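Alpha-L-rhamnosidase (Klebsiella oxytoca, PDB 4XHC) hydrolyses alpha-L-rhamnosides to release L-rhamnose, as a two-domain glycoside hydrolase of family GH78. Local coordinates at residues A[57-62]-A[75-81]; A[89-93]-A[180-184]; A[149-153]-A[240-244]; A[246-251]-A[304-310]; A[280-284]-A[334-338]. One frame throughout, in Å; residues are numbered along the deposited sequence.

In the fold
The five contacts run from the N-terminal beta domain, across the domain junction, into the helical glycosidase domain. Interactions 1 and 2 both reach the same antiparallel sheet, their centres about 20 Å apart, and are remote from the sugar site. Interaction 3 joins the two domains and brings Arg-241 and Asp-242 to the pocket; its second segment, 240-244, is followed almost directly in the chain by 246-251, the first segment of interaction 4, and both contacts touch the bound rhamnose. Interactions 4 and 5 have centres about 13 Å apart and touch each other, Ser-305 OG lying 2.7 Å from Gln-335 OE1 in a probable hydrogen bond. Interactions 2 and 3 also meet the second subunit.

Interaction 1: residues A[57-62]-A[75-81]; sequences PIAVVE and AEPVSTL
Residues 59-62 and 75-79 form an antiparallel hairpin in which Val-60 with Ser-79 and Glu-62 with Glu-76 are hydrogen-bonded pairs and Val-61 with Pro-77 is a non-hydrogen-bonded one. Val-60 N gives to Ser-79 O at 3.1 Å, while Val-60 O receives Val-78 N at 3.0 Å. Both Val-78 and Ser-79 therefore face one residue, Val-60, which is a classic beta bulge, and the short strand axes stand at 127° rather than fully antiparallel. Pro-77 suits its position, since a residue of a non-hydrogen-bonded pair sends no N-H to its partner. Val-60 turns CG1 anti to its own N (chi1 177°), carrying that methyl to within 3.8 Å of Val-78 CG2. The other methyl of Val-78, CG1, rests against the extended chain of Glu-62, 3.8 Å from its CG, and the two side chains cross nearly at a right angle. Here the aliphatic part of the glutamate does the touching. Glu-76 bends its carboxylate away to a salt bridge with Arg-74. At the far end Pro-57 CG meets Leu-81 CD1 at 3.5 Å, one apolar group lying across another. Strand 73-79 is the outermost of its sheet within the chain, and strand 59-65 lies between it and strand 94-99, whose Ile-96, Ile-97 and Phe-99 receive Val-61, Val-60 and Pro-57.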
# COMPACT_ATOMS: atom_id res chain seq x y z
N PRO A 57 10.91 20.19 0.21
CA PRO A 57 9.71 21.02 0.29
C PRO A 57 10.01 22.32 1.03
O PRO A 57 11.09 22.44 1.61
CB PRO A 57 8.74 20.15 1.08
CG PRO A 57 9.60 19.26 1.89
CD PRO A 57 10.92 19.13 1.22
N ILE A 58 9.08 23.26 1.01
CA ILE A 58 9.32 24.59 1.62
C ILE A 58 8.60 24.84 2.95
O ILE A 58 9.04 25.68 3.72
CB ILE A 58 9.01 25.76 0.66
CG1 ILE A 58 7.50 25.90 0.41
CG2 ILE A 58 9.76 25.57 -0.65
CD1 ILE A 58 7.09 27.21 -0.26
N ALA A 59 7.51 24.14 3.24
CA ALA A 59 6.79 24.39 4.49
C ALA A 59 5.80 23.30 4.87
O ALA A 59 5.39 22.48 4.04
CB ALA A 59 6.07 25.72 4.40
N VAL A 60 5.43 23.30 6.15
CA VAL A 60 4.27 22.59 6.65
C VAL A 60 3.12 23.59 6.73
O VAL A 60 3.31 24.71 7.21
CB VAL A 60 4.53 22.00 8.05
CG1 VAL A 60 3.28 21.33 8.60
CG2 VAL A 60 5.68 21.02 8.00
N VAL A 61 1.95 23.19 6.27
CA VAL A 61 0.79 24.08 6.25
C VAL A 61 -0.44 23.42 6.84
O VAL A 61 -0.46 22.21 7.07
CB VAL A 61 0.46 24.55 4.81
CG1 VAL A 61 1.66 25.25 4.19
CG2 VAL A 61 -0.00 23.39 3.93
N GLU A 62 -1.46 24.23 7.09
CA GLU A 62 -2.76 23.77 7.56
C GLU A 62 -3.84 24.27 6.63
O GLU A 62 -3.81 25.43 6.20
CB GLU A 62 -3.05 24.28 8.97
CG GLU A 62 -2.45 23.44 10.08
CD GLU A 62 -2.85 23.92 11.46
OE1 GLU A 62 -3.78 24.76 11.56
OE2 GLU A 62 -2.22 23.46 12.45
N ALA A 75 -4.32 27.63 2.34
CA ALA A 75 -3.16 27.19 3.11
C ALA A 75 -2.65 28.31 4.04
O ALA A 75 -2.63 29.48 3.65
CB ALA A 75 -2.04 26.75 2.18
N GLU A 76 -2.27 27.94 5.27
CA GLU A 76 -1.60 28.85 6.21
C GLU A 76 -0.32 28.18 6.68
O GLU A 76 -0.38 27.06 7.18
CB GLU A 76 -2.49 29.14 7.44
CG GLU A 76 -3.76 29.94 7.16
CD GLU A 76 -3.50 31.40 6.78
OE1 GLU A 76 -2.54 32.01 7.31
OE2 GLU A 76 -4.28 31.96 5.97
N PRO A 77 0.84 28.84 6.51
CA PRO A 77 2.11 28.25 6.99
C PRO A 77 2.13 28.14 8.51
O PRO A 77 1.74 29.08 9.19
CB PRO A 77 3.18 29.26 6.53
CG PRO A 77 2.53 30.06 5.45
CD PRO A 77 1.07 30.11 5.79
N VAL A 78 2.56 26.99 9.03
CA VAL A 78 2.64 26.80 10.49
C VAL A 78 4.05 26.51 11.01
O VAL A 78 4.35 26.87 12.14
CB VAL A 78 1.68 25.71 11.01
CG1 VAL A 78 0.26 26.02 10.55
CG2 VAL A 78 2.12 24.31 10.59
N SER A 79 4.89 25.87 10.21
CA SER A 79 6.29 25.69 10.59
C SER A 79 7.19 25.45 9.39
O SER A 79 6.73 25.09 8.30
CB SER A 79 6.45 24.53 11.60
OG SER A 79 6.34 23.25 10.98
N THR A 80 8.49 25.63 9.62
CA THR A 80 9.52 25.17 8.70
C THR A 80 9.58 23.64 8.77
O THR A 80 8.88 23.01 9.56
CB THR A 80 10.92 25.71 9.08
OG1 THR A 80 11.22 25.31 10.43
CG2 THR A 80 10.98 27.22 8.96
N LEU A 81 10.43 23.05 7.93
CA LEU A 81 10.65 21.61 7.98
C LEU A 81 11.63 21.21 9.07
O LEU A 81 11.48 20.15 9.66
CB LEU A 81 11.14 21.13 6.63
CG LEU A 81 9.93 20.99 5.71
CD1 LEU A 81 10.21 21.65 4.37
CD2 LEU A 81 9.54 19.53 5.57

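Interaction 2: residues A[89-93]-A[180-184]; sequences LSSGD and VKAVS
Val-180 points its side chain at the start of the type II turn from Ser-90 to Asp-93, towards Ser-90 and Leu-89. With CG1 anti to the backbone N (chi1 -176°), its two methyls divide the contact: CG1 lies 3.9 Å from Ser-90 O, and CG2 lies 3.9 Å from Leu-89 CB. Valine suits the place because its branches can meet the Ser-90 carbonyl and the leucine at once. In the backbone, Gly-92 N bonds to Val-180 O, and Val-180 N bonds to Asp-93 O at 2.9 Å. Gly-92 has the positive phi that the third position of a type II turn requires, which glycine adopts easily. The turn leads into strand 94-99, which runs antiparallel to strand 175-182 in the six-stranded sheet of the N-terminal domain, so these backbone bonds begin the pairing of the two strands. Within the turn, Ser-91 holds OG beside its own N, chi1 -59°, and presents it to Val-183 N at 3.0 Å along a nearly straight N-H line of 175°. The small hydroxyl takes the place of a backbone acceptor where the strand is ending, with Val-183 CG2 packed 3.8 Å from OG. Asp-93 OD2 also accepts Ser-90 N at 2.9 Å, the donor standing above the carboxylate plane. Leu-89 continues inward onto Phe-191 of strand 187-200, whereas Ala-182 packs on Ser-148 of the second subunit.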
# COMPACT_ATOMS: atom_id res chain seq x y z
N LEU A 89 5.31 12.07 16.36
CA LEU A 89 3.90 11.88 16.01
C LEU A 89 3.31 10.57 16.54
O LEU A 89 3.98 9.54 16.52
CB LEU A 89 3.75 11.93 14.49
CG LEU A 89 4.42 13.10 13.77
CD1 LEU A 89 4.41 12.87 12.27
CD2 LEU A 89 3.73 14.42 14.11
N SER A 90 2.06 10.61 17.00
CA SER A 90 1.34 9.42 17.46
C SER A 90 0.16 9.10 16.55
O SER A 90 -0.10 9.84 15.60
CB SER A 90 0.84 9.62 18.91
OG SER A 90 1.90 10.06 19.73
N SER A 91 -0.57 8.03 16.87
CA SER A 91 -1.74 7.63 16.09
C SER A 91 -2.70 8.78 15.93
O SER A 91 -3.04 9.44 16.91
CB SER A 91 -2.47 6.46 16.73
OG SER A 91 -1.61 5.34 16.87
N GLY A 92 -3.12 9.03 14.69
CA GLY A 92 -4.08 10.09 14.39
C GLY A 92 -3.46 11.41 13.99
O GLY A 92 -4.15 12.25 13.44
N ASP A 93 -2.18 11.62 14.28
CA ASP A 93 -1.51 12.87 13.90
C ASP A 93 -1.29 12.91 12.40
O ASP A 93 -1.03 11.88 11.79
CB ASP A 93 -0.17 13.02 14.63
CG ASP A 93 -0.33 13.32 16.12
OD1 ASP A 93 -1.44 13.72 16.55
OD2 ASP A 93 0.67 13.16 16.86
N VAL A 180 -0.29 9.49 10.31
CA VAL A 180 0.07 8.31 11.08
C VAL A 180 -1.23 7.63 11.51
O VAL A 180 -1.90 8.09 12.43
CB VAL A 180 0.96 8.66 12.30
CG1 VAL A 180 1.39 7.40 13.02
CG2 VAL A 180 2.19 9.45 11.86
N LYS A 181 -1.60 6.57 10.79
CA LYS A 181 -2.83 5.83 11.07
C LYS A 181 -2.76 5.05 12.36
O LYS A 181 -3.73 5.00 13.11
CB LYS A 181 -3.15 4.85 9.94
CG LYS A 181 -3.70 5.50 8.68
CD LYS A 181 -5.11 5.98 8.90
CE LYS A 181 -5.78 6.30 7.58
NZ LYS A 181 -7.08 6.99 7.83
N ALA A 182 -1.62 4.41 12.59
CA ALA A 182 -1.45 3.59 13.77
C ALA A 182 0.00 3.32 14.11
O ALA A 182 0.79 2.92 13.26
CB ALA A 182 -2.18 2.27 13.61
N VAL A 183 0.32 3.57 15.37
CA VAL A 183 1.49 3.02 16.04
C VAL A 183 0.93 2.61 17.40
O VAL A 183 -0.26 2.81 17.65
CB VAL A 183 2.63 4.06 16.17
CG1 VAL A 183 3.23 4.36 14.81
CG2 VAL A 183 2.14 5.35 16.81
N SER A 184 1.75 2.05 18.29
CA SER A 184 1.25 1.75 19.63
C SER A 184 1.47 2.96 20.54
O SER A 184 2.12 3.92 20.15
CB SER A 184 1.93 0.51 20.20
OG SER A 184 3.31 0.74 20.33

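Interaction 3: residues A[149-153]-A[240-244]; sequences SWLQQ and KRDRR. With RAM (alpha-L-rhamnopyranose), chain C.
Trp-150 and Arg-241 bring the two backbones closest, with CA atoms 6.5 Å apart; one segment leaves a 3-10 turn, the other is irregular with a cis peptide before Asp-242, and side chains make the contact, the indole also meeting the backbone of Lys-240 and Asp-242. Arg-241 CG sits 3.5 Å from the centroid of the five-membered ring of Trp-150, almost on its normal, a CH-pi contact over the face; Asp-242 CA covers the same face nearer the rim. The arginine stem supplies the contact; beyond it the chain bends at chi3 (63°), which turns the guanidinium 77° from the indole plane. NH1 makes a salt bridge with Asp-242 OD1 at 2.8 Å, while NH2 pairs with Glu-506 of the pocket. This is the junction of the beta domain with the helical glycosidase domain, Trp-150 coming from the first. Arg-243 NE, at the indole edge 3.8 Å from Trp-150 CZ3, donates straight to Lys-240 O at 3.0 Å. Lys-240 lays CD 3.7 Å from Gln-152 NE2, whose own bond goes to Cys-172 O; Lys-240 NZ forms salt bridges with Glu-130 and Glu-134 and hydrogen-bonds Asn-524 O. Asp-242 OD2 stops 3.7 Å from O1 of the bound rhamnose.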
# COMPACT_ATOMS: atom_id res chain seq x y z
N SER A 149 -8.70 4.95 -9.72
CA SER A 149 -7.33 4.51 -9.48
C SER A 149 -6.30 5.57 -9.87
O SER A 149 -5.15 5.48 -9.46
CB SER A 149 -7.06 3.21 -10.22
OG SER A 149 -6.98 3.40 -11.63
N TRP A 150 -6.71 6.56 -10.65
CA TRP A 150 -5.83 7.70 -10.94
C TRP A 150 -5.52 8.59 -9.73
O TRP A 150 -4.53 9.31 -9.72
CB TRP A 150 -6.43 8.57 -12.05
CG TRP A 150 -6.31 8.01 -13.43
CD1 TRP A 150 -7.33 7.74 -14.30
CD2 TRP A 150 -5.10 7.66 -14.11
NE1 TRP A 150 -6.83 7.23 -15.47
CE2 TRP A 150 -5.46 7.17 -15.38
CE3 TRP A 150 -3.74 7.70 -13.76
CZ2 TRP A 150 -4.51 6.74 -16.31
CZ3 TRP A 150 -2.79 7.26 -14.69
CH2 TRP A 150 -3.19 6.78 -15.95
N LEU A 151 -6.40 8.55 -8.73
CA LEU A 151 -6.24 9.36 -7.53
C LEU A 151 -5.06 8.84 -6.70
O LEU A 151 -5.01 7.64 -6.38
CB LEU A 151 -7.53 9.37 -6.72
CG LEU A 151 -8.74 9.96 -7.45
CD1 LEU A 151 -10.02 9.77 -6.67
CD2 LEU A 151 -8.54 11.44 -7.73
N GLN A 152 -4.14 9.74 -6.35
CA GLN A 152 -2.81 9.37 -5.86
C GLN A 152 -2.72 9.25 -4.33
O GLN A 152 -2.97 10.20 -3.59
CB GLN A 152 -1.78 10.39 -6.35
CG GLN A 152 -1.78 10.57 -7.87
CD GLN A 152 -0.75 11.58 -8.32
OE1 GLN A 152 0.26 11.23 -8.93
NE2 GLN A 152 -0.99 12.84 -8.00
N GLN A 153 -2.30 8.07 -3.88
CA GLN A 153 -2.57 7.62 -2.54
C GLN A 153 -1.75 6.36 -2.28
O GLN A 153 -1.56 5.56 -3.18
CB GLN A 153 -4.05 7.28 -2.49
CG GLN A 153 -4.61 7.01 -1.12
CD GLN A 153 -6.08 6.68 -1.18
OE1 GLN A 153 -6.54 6.04 -2.13
NE2 GLN A 153 -6.82 7.13 -0.19
N LYS A 240 -0.09 13.57 -14.00
CA LYS A 240 -0.90 12.83 -13.03
C LYS A 240 -1.77 11.83 -13.77
O LYS A 240 -1.83 10.65 -13.43
CB LYS A 240 -1.81 13.76 -12.23
CG LYS A 240 -2.78 13.01 -11.33
CD LYS A 240 -3.54 13.92 -10.38
CE LYS A 240 -4.84 14.38 -10.98
NZ LYS A 240 -5.34 15.59 -10.28
N ARG A 241 -2.44 12.35 -14.78
CA ARG A 241 -3.37 11.60 -15.58
C ARG A 241 -3.46 12.32 -16.94
O ARG A 241 -3.61 13.54 -16.94
CB ARG A 241 -4.71 11.62 -14.86
CG ARG A 241 -5.80 10.89 -15.60
CD ARG A 241 -7.18 11.40 -15.27
NE ARG A 241 -7.39 12.78 -15.67
CZ ARG A 241 -7.47 13.20 -16.91
NH1 ARG A 241 -7.32 12.39 -17.94
NH2 ARG A 241 -7.68 14.47 -17.13
N ASP A 242 -3.39 11.65 -18.10
CA ASP A 242 -3.38 10.20 -18.28
C ASP A 242 -1.98 9.61 -18.45
O ASP A 242 -1.86 8.42 -18.72
CB ASP A 242 -4.10 9.81 -19.59
CG ASP A 242 -5.49 10.38 -19.70
OD1 ASP A 242 -6.38 9.93 -18.95
OD2 ASP A 242 -5.70 11.25 -20.57
N ARG A 243 -0.95 10.44 -18.33
CA ARG A 243 0.45 10.00 -18.53
C ARG A 243 0.69 9.36 -19.89
O ARG A 243 1.43 8.39 -20.00
CB ARG A 243 0.88 9.01 -17.45
CG ARG A 243 0.42 9.39 -16.07
CD ARG A 243 0.94 8.41 -15.04
NE ARG A 243 0.54 8.83 -13.70
CZ ARG A 243 1.14 8.44 -12.58
NH1 ARG A 243 2.17 7.61 -12.64
NH2 ARG A 243 0.73 8.90 -11.41
N ARG A 244 0.08 9.93 -20.93
CA ARG A 244 -0.03 9.23 -22.20
C ARG A 244 0.03 10.17 -23.39
O ARG A 244 -0.44 11.31 -23.33
CB ARG A 244 -1.36 8.48 -22.21
CG ARG A 244 -1.46 7.44 -23.29
CD ARG A 244 -2.35 6.28 -22.88
NE ARG A 244 -3.77 6.52 -23.11
CZ ARG A 244 -4.72 6.49 -22.18
NH1 ARG A 244 -4.43 6.25 -20.90
NH2 ARG A 244 -5.97 6.71 -22.54
C1 RAM C . -8.83 13.39 -22.49
C2 RAM C . -7.63 14.27 -22.21
C3 RAM C . -6.73 14.36 -23.43
C4 RAM C . -7.59 14.51 -24.67
C5 RAM C . -8.37 13.22 -24.88
C6 RAM C . -9.72 13.44 -25.53
O1 RAM C . -9.05 12.61 -21.38
O2 RAM C . -8.14 15.56 -21.92
O3 RAM C . -5.84 15.47 -23.33
O4 RAM C . -6.78 14.74 -25.81
O5 RAM C . -8.59 12.56 -23.62

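Interaction 4: residues A[246-251]-A[304-310]; sequences WLGDLR and YSLFFVD. With RAM (alpha-L-rhamnopyranose), chain C.
The ring of Tyr-304 lies flat on the backbone at Gly-248, whose N sits 3.4 Å above the ring plane over its centre; Gly-248 CA adds a CH-pi contact on the ring, and O4 of the bound rhamnose meets the ring edge in plane. Glycine permits this because it puts no side chain between helix and ring. On Trp-246 the sugar takes a face: rhamnose C5 stands 3.4 Å above the indole plane, toward its rim, a common way for tryptophan to hold a pyranose. Phe-307 carries the guanidinium of Arg-251 on one face, centres 4.3 Å apart and planes 12° from parallel, an off-centre cation-pi stack. Arg-251 reaches it with CG anti to its N (chi1 -176°) and a bend at chi3, and NH1 makes a salt bridge to Asp-310 OD2, which lies in the guanidinium plane; the carboxylate is met on its anti side, out of its own plane. Leu-247 packs on the other helix, CD2 4.3 Å from Phe-307 CB. The two short helix axes run 29° apart in the same direction, consistent with inner helices of the family's (alpha/alpha)6 barrel. Asp-249 receives rhamnose O4 on OD1 at 2.6 Å and O3 on OD2 at 2.8 Å, while Tyr-304 OH donates to O4 at 2.6 Å; O4 thus gives one bond and takes another, which should favour a sugar with hydroxyls placed as in rhamnose.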
# COMPACT_ATOMS: atom_id res chain seq x y z
N TRP A 246 -1.22 11.59 -26.69
CA TRP A 246 -2.42 11.79 -27.54
C TRP A 246 -2.08 12.72 -28.71
O TRP A 246 -1.27 13.64 -28.57
CB TRP A 246 -3.57 12.43 -26.76
CG TRP A 246 -4.26 11.55 -25.74
CD1 TRP A 246 -3.81 11.24 -24.50
CD2 TRP A 246 -5.55 10.95 -25.86
NE1 TRP A 246 -4.73 10.45 -23.84
CE2 TRP A 246 -5.81 10.27 -24.65
CE3 TRP A 246 -6.51 10.91 -26.86
CZ2 TRP A 246 -6.99 9.55 -24.43
CZ3 TRP A 246 -7.69 10.19 -26.64
CH2 TRP A 246 -7.91 9.53 -25.43
N LEU A 247 -2.73 12.53 -29.85
CA LEU A 247 -2.34 13.25 -31.06
C LEU A 247 -2.72 14.74 -31.03
O LEU A 247 -1.95 15.58 -31.47
CB LEU A 247 -2.90 12.58 -32.31
CG LEU A 247 -1.80 12.26 -33.33
CD1 LEU A 247 -2.25 11.18 -34.30
CD2 LEU A 247 -1.36 13.52 -34.07
N GLY A 248 -3.90 15.06 -30.53
CA GLY A 248 -4.33 16.46 -30.44
C GLY A 248 -3.39 17.25 -29.54
O GLY A 248 -3.02 18.38 -29.86
N ASP A 249 -3.02 16.63 -28.41
CA ASP A 249 -2.14 17.24 -27.43
C ASP A 249 -0.73 17.43 -28.02
O ASP A 249 -0.15 18.51 -27.95
CB ASP A 249 -2.08 16.40 -26.15
CG ASP A 249 -3.44 16.28 -25.47
OD1 ASP A 249 -4.36 15.70 -26.08
OD2 ASP A 249 -3.60 16.75 -24.32
N LEU A 250 -0.21 16.36 -28.62
CA LEU A 250 1.07 16.38 -29.33
C LEU A 250 1.18 17.56 -30.29
O LEU A 250 2.21 18.22 -30.34
CB LEU A 250 1.27 15.07 -30.10
CG LEU A 250 2.50 14.98 -31.01
CD1 LEU A 250 3.78 15.22 -30.22
CD2 LEU A 250 2.56 13.62 -31.69
N ARG A 251 0.13 17.81 -31.06
CA ARG A 251 0.16 18.87 -32.06
C ARG A 251 0.50 20.22 -31.45
O ARG A 251 1.29 20.96 -32.00
CB ARG A 251 -1.18 18.99 -32.78
CG ARG A 251 -1.15 20.02 -33.89
CD ARG A 251 -2.31 19.88 -34.86
NE ARG A 251 -3.46 20.65 -34.40
CZ ARG A 251 -3.86 21.81 -34.90
NH1 ARG A 251 -3.25 22.39 -35.92
NH2 ARG A 251 -4.90 22.39 -34.37
N TYR A 304 -8.23 13.95 -34.54
CA TYR A 304 -6.89 13.53 -34.13
C TYR A 304 -6.16 12.76 -35.23
O TYR A 304 -4.94 12.91 -35.39
CB TYR A 304 -6.96 12.69 -32.85
CG TYR A 304 -7.11 13.51 -31.58
CD1 TYR A 304 -7.69 14.77 -31.60
CD2 TYR A 304 -6.70 13.00 -30.36
CE1 TYR A 304 -7.83 15.51 -30.45
CE2 TYR A 304 -6.85 13.73 -29.20
CZ TYR A 304 -7.42 14.99 -29.26
OH TYR A 304 -7.57 15.75 -28.12
N SER A 305 -6.88 11.95 -35.99
CA SER A 305 -6.30 11.28 -37.15
C SER A 305 -5.78 12.29 -38.17
O SER A 305 -4.63 12.22 -38.58
CB SER A 305 -7.31 10.33 -37.80
OG SER A 305 -6.95 10.06 -39.14
N LEU A 306 -6.64 13.23 -38.55
CA LEU A 306 -6.25 14.27 -39.50
C LEU A 306 -5.09 15.14 -39.00
O LEU A 306 -4.34 15.68 -39.80
CB LEU A 306 -7.43 15.17 -39.83
CG LEU A 306 -8.46 14.55 -40.77
CD1 LEU A 306 -9.80 15.24 -40.64
CD2 LEU A 306 -7.96 14.59 -42.21
N PHE A 307 -4.96 15.29 -37.68
CA PHE A 307 -3.90 16.11 -37.12
C PHE A 307 -2.52 15.51 -37.34
O PHE A 307 -1.52 16.23 -37.26
CB PHE A 307 -4.11 16.39 -35.62
CG PHE A 307 -5.25 17.33 -35.31
CD1 PHE A 307 -5.58 18.38 -36.15
CD2 PHE A 307 -5.96 17.18 -34.13
CE1 PHE A 307 -6.63 19.23 -35.84
CE2 PHE A 307 -7.00 18.04 -33.80
CZ PHE A 307 -7.34 19.06 -34.66
N PHE A 308 -2.45 14.22 -37.63
CA PHE A 308 -1.19 13.63 -38.04
C PHE A 308 -0.57 14.43 -39.19
O PHE A 308 0.64 14.66 -39.23
CB PHE A 308 -1.38 12.17 -38.47
CG PHE A 308 -0.09 11.44 -38.72
CD1 PHE A 308 0.56 10.79 -37.68
CD2 PHE A 308 0.48 11.42 -39.99
CE1 PHE A 308 1.75 10.12 -37.90
CE2 PHE A 308 1.68 10.75 -40.21
CZ PHE A 308 2.31 10.10 -39.17
N VAL A 309 -1.42 14.88 -40.12
CA VAL A 309 -0.94 15.65 -41.25
C VAL A 309 -0.32 16.96 -40.80
O VAL A 309 0.77 17.33 -41.27
CB VAL A 309 -2.07 15.98 -42.25
CG1 VAL A 309 -1.53 16.81 -43.42
CG2 VAL A 309 -2.72 14.70 -42.76
N ASP A 310 -1.01 17.68 -39.90
CA ASP A 310 -0.52 19.00 -39.50
C ASP A 310 0.75 18.88 -38.64
O ASP A 310 1.65 19.71 -38.77
CB ASP A 310 -1.61 19.82 -38.80
CG ASP A 310 -1.23 21.32 -38.66
OD1 ASP A 310 -0.75 21.95 -39.63
OD2 ASP A 310 -1.43 21.87 -37.56
C1 RAM C . -8.83 13.39 -22.49
C2 RAM C . -7.63 14.27 -22.21
C3 RAM C . -6.73 14.36 -23.43
C4 RAM C . -7.59 14.51 -24.67
C5 RAM C . -8.37 13.22 -24.88
C6 RAM C . -9.72 13.44 -25.53
O1 RAM C . -9.05 12.61 -21.38
O2 RAM C . -8.14 15.56 -21.92
O3 RAM C . -5.84 15.47 -23.33
O4 RAM C . -6.78 14.74 -25.81
O5 RAM C . -8.59 12.56 -23.62

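Interaction 5: residues A[280-284]-A[334-338]; sequences EDGMV and RQVEL
Gln-335 crosses to residues 282-284 with its amide, which bonds to the loop backbone on both of its heteroatoms. From CB, CG is placed beside the backbone N (chi1 -56°), and a second bend at chi2 swings the amide round toward the loop. CD comes to 3.8 Å from Val-284 CG1, the two side chains crossing at about a right angle. OE1 then accepts Val-284 N at 3.0 Å, nearly straight at the hydrogen (173°) though the donor stands above the carbonyl plane, and NE2 gives to Gly-282 O at 3.0 Å within the amide plane. An amide suits the place because it can receive from one peptide and donate to another, and the two bonds fix its flip. Both atoms have further partners, OE1 with Ser-305 OG and NE2 with Thr-331 O. Gly-282, with phi 99°, carries no side chain and lets the stem of Arg-334 approach; that arginine makes a salt bridge with Glu-337 one turn on. Asp-281 OD1 accepts Met-283 N at 3.2 Å in an Asx turn, its OD2 held by Arg-279. Leu-338 adds apolar packing, CD1 3.7 Å from Met-283 CB. Helix 322-340 here lies between the loop and helix 368-389, onto which Val-336 packs, while Met-283 and Val-284 also touch Ser-305 of helix 302-319.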
# COMPACT_ATOMS: atom_id res chain seq x y z
N GLU A 280 -6.04 -1.67 -39.04
CA GLU A 280 -5.62 -2.45 -40.21
C GLU A 280 -5.90 -1.72 -41.52
O GLU A 280 -5.17 -1.89 -42.48
CB GLU A 280 -6.23 -3.87 -40.19
CG GLU A 280 -7.13 -4.24 -41.37
CD GLU A 280 -7.67 -5.67 -41.28
OE1 GLU A 280 -6.85 -6.61 -41.21
OE2 GLU A 280 -8.92 -5.84 -41.28
N ASP A 281 -6.95 -0.91 -41.55
CA ASP A 281 -7.24 -0.07 -42.72
C ASP A 281 -6.34 1.17 -42.83
O ASP A 281 -6.52 1.99 -43.73
CB ASP A 281 -8.72 0.35 -42.74
CG ASP A 281 -9.06 1.39 -41.68
OD1 ASP A 281 -8.26 1.62 -40.74
OD2 ASP A 281 -10.14 2.00 -41.78
N GLY A 282 -5.38 1.32 -41.91
CA GLY A 282 -4.39 2.39 -41.97
C GLY A 282 -4.64 3.61 -41.10
O GLY A 282 -3.78 4.48 -41.03
N MET A 283 -5.79 3.69 -40.43
CA MET A 283 -6.08 4.85 -39.56
C MET A 283 -5.26 4.84 -38.26
O MET A 283 -5.18 3.83 -37.56
CB MET A 283 -7.57 4.92 -39.19
CG MET A 283 -7.98 6.28 -38.61
SD MET A 283 -9.74 6.33 -38.25
CE MET A 283 -9.93 7.93 -37.45
N VAL A 284 -4.68 5.99 -37.94
CA VAL A 284 -3.91 6.14 -36.72
C VAL A 284 -4.84 6.29 -35.51
O VAL A 284 -5.95 6.81 -35.64
CB VAL A 284 -2.93 7.33 -36.77
CG1 VAL A 284 -1.99 7.21 -37.95
CG2 VAL A 284 -3.68 8.66 -36.81
N ARG A 334 -3.00 8.70 -46.10
CA ARG A 334 -4.05 7.71 -45.80
C ARG A 334 -5.10 8.28 -44.84
O ARG A 334 -6.27 7.91 -44.91
CB ARG A 334 -3.43 6.44 -45.23
CG ARG A 334 -4.39 5.27 -45.10
CD ARG A 334 -4.36 4.35 -46.31
NE ARG A 334 -5.37 3.30 -46.17
CZ ARG A 334 -6.65 3.40 -46.53
NH1 ARG A 334 -7.12 4.51 -47.10
NH2 ARG A 334 -7.48 2.39 -46.32
N GLN A 335 -4.68 9.16 -43.93
CA GLN A 335 -5.62 9.77 -43.00
C GLN A 335 -6.63 10.63 -43.76
O GLN A 335 -7.81 10.68 -43.40
CB GLN A 335 -4.91 10.61 -41.93
CG GLN A 335 -3.85 9.88 -41.11
CD GLN A 335 -4.24 8.46 -40.72
OE1 GLN A 335 -5.16 8.25 -39.93
NE2 GLN A 335 -3.51 7.48 -41.23
N VAL A 336 -6.16 11.29 -44.81
CA VAL A 336 -7.01 12.10 -45.66
C VAL A 336 -7.94 11.23 -46.51
O VAL A 336 -9.11 11.53 -46.60
CB VAL A 336 -6.18 13.02 -46.58
CG1 VAL A 336 -7.09 13.80 -47.51
CG2 VAL A 336 -5.33 13.97 -45.74
N GLU A 337 -7.43 10.16 -47.12
CA GLU A 337 -8.26 9.25 -47.92
C GLU A 337 -9.46 8.81 -47.07
O GLU A 337 -10.60 8.90 -47.50
CB GLU A 337 -7.49 7.99 -48.41
CG GLU A 337 -6.51 8.15 -49.59
CD GLU A 337 -5.57 6.92 -49.78
OE1 GLU A 337 -5.99 5.77 -49.52
OE2 GLU A 337 -4.39 7.08 -50.19
N LEU A 338 -9.18 8.38 -45.85
CA LEU A 338 -10.22 7.86 -44.94
C LEU A 338 -11.18 8.95 -44.48
O LEU A 338 -12.39 8.75 -44.51
CB LEU A 338 -9.60 7.17 -43.73
CG LEU A 338 -8.88 5.86 -44.06
CD1 LEU A 338 -8.04 5.44 -42.87
CD2 LEU A 338 -9.87 4.77 -44.45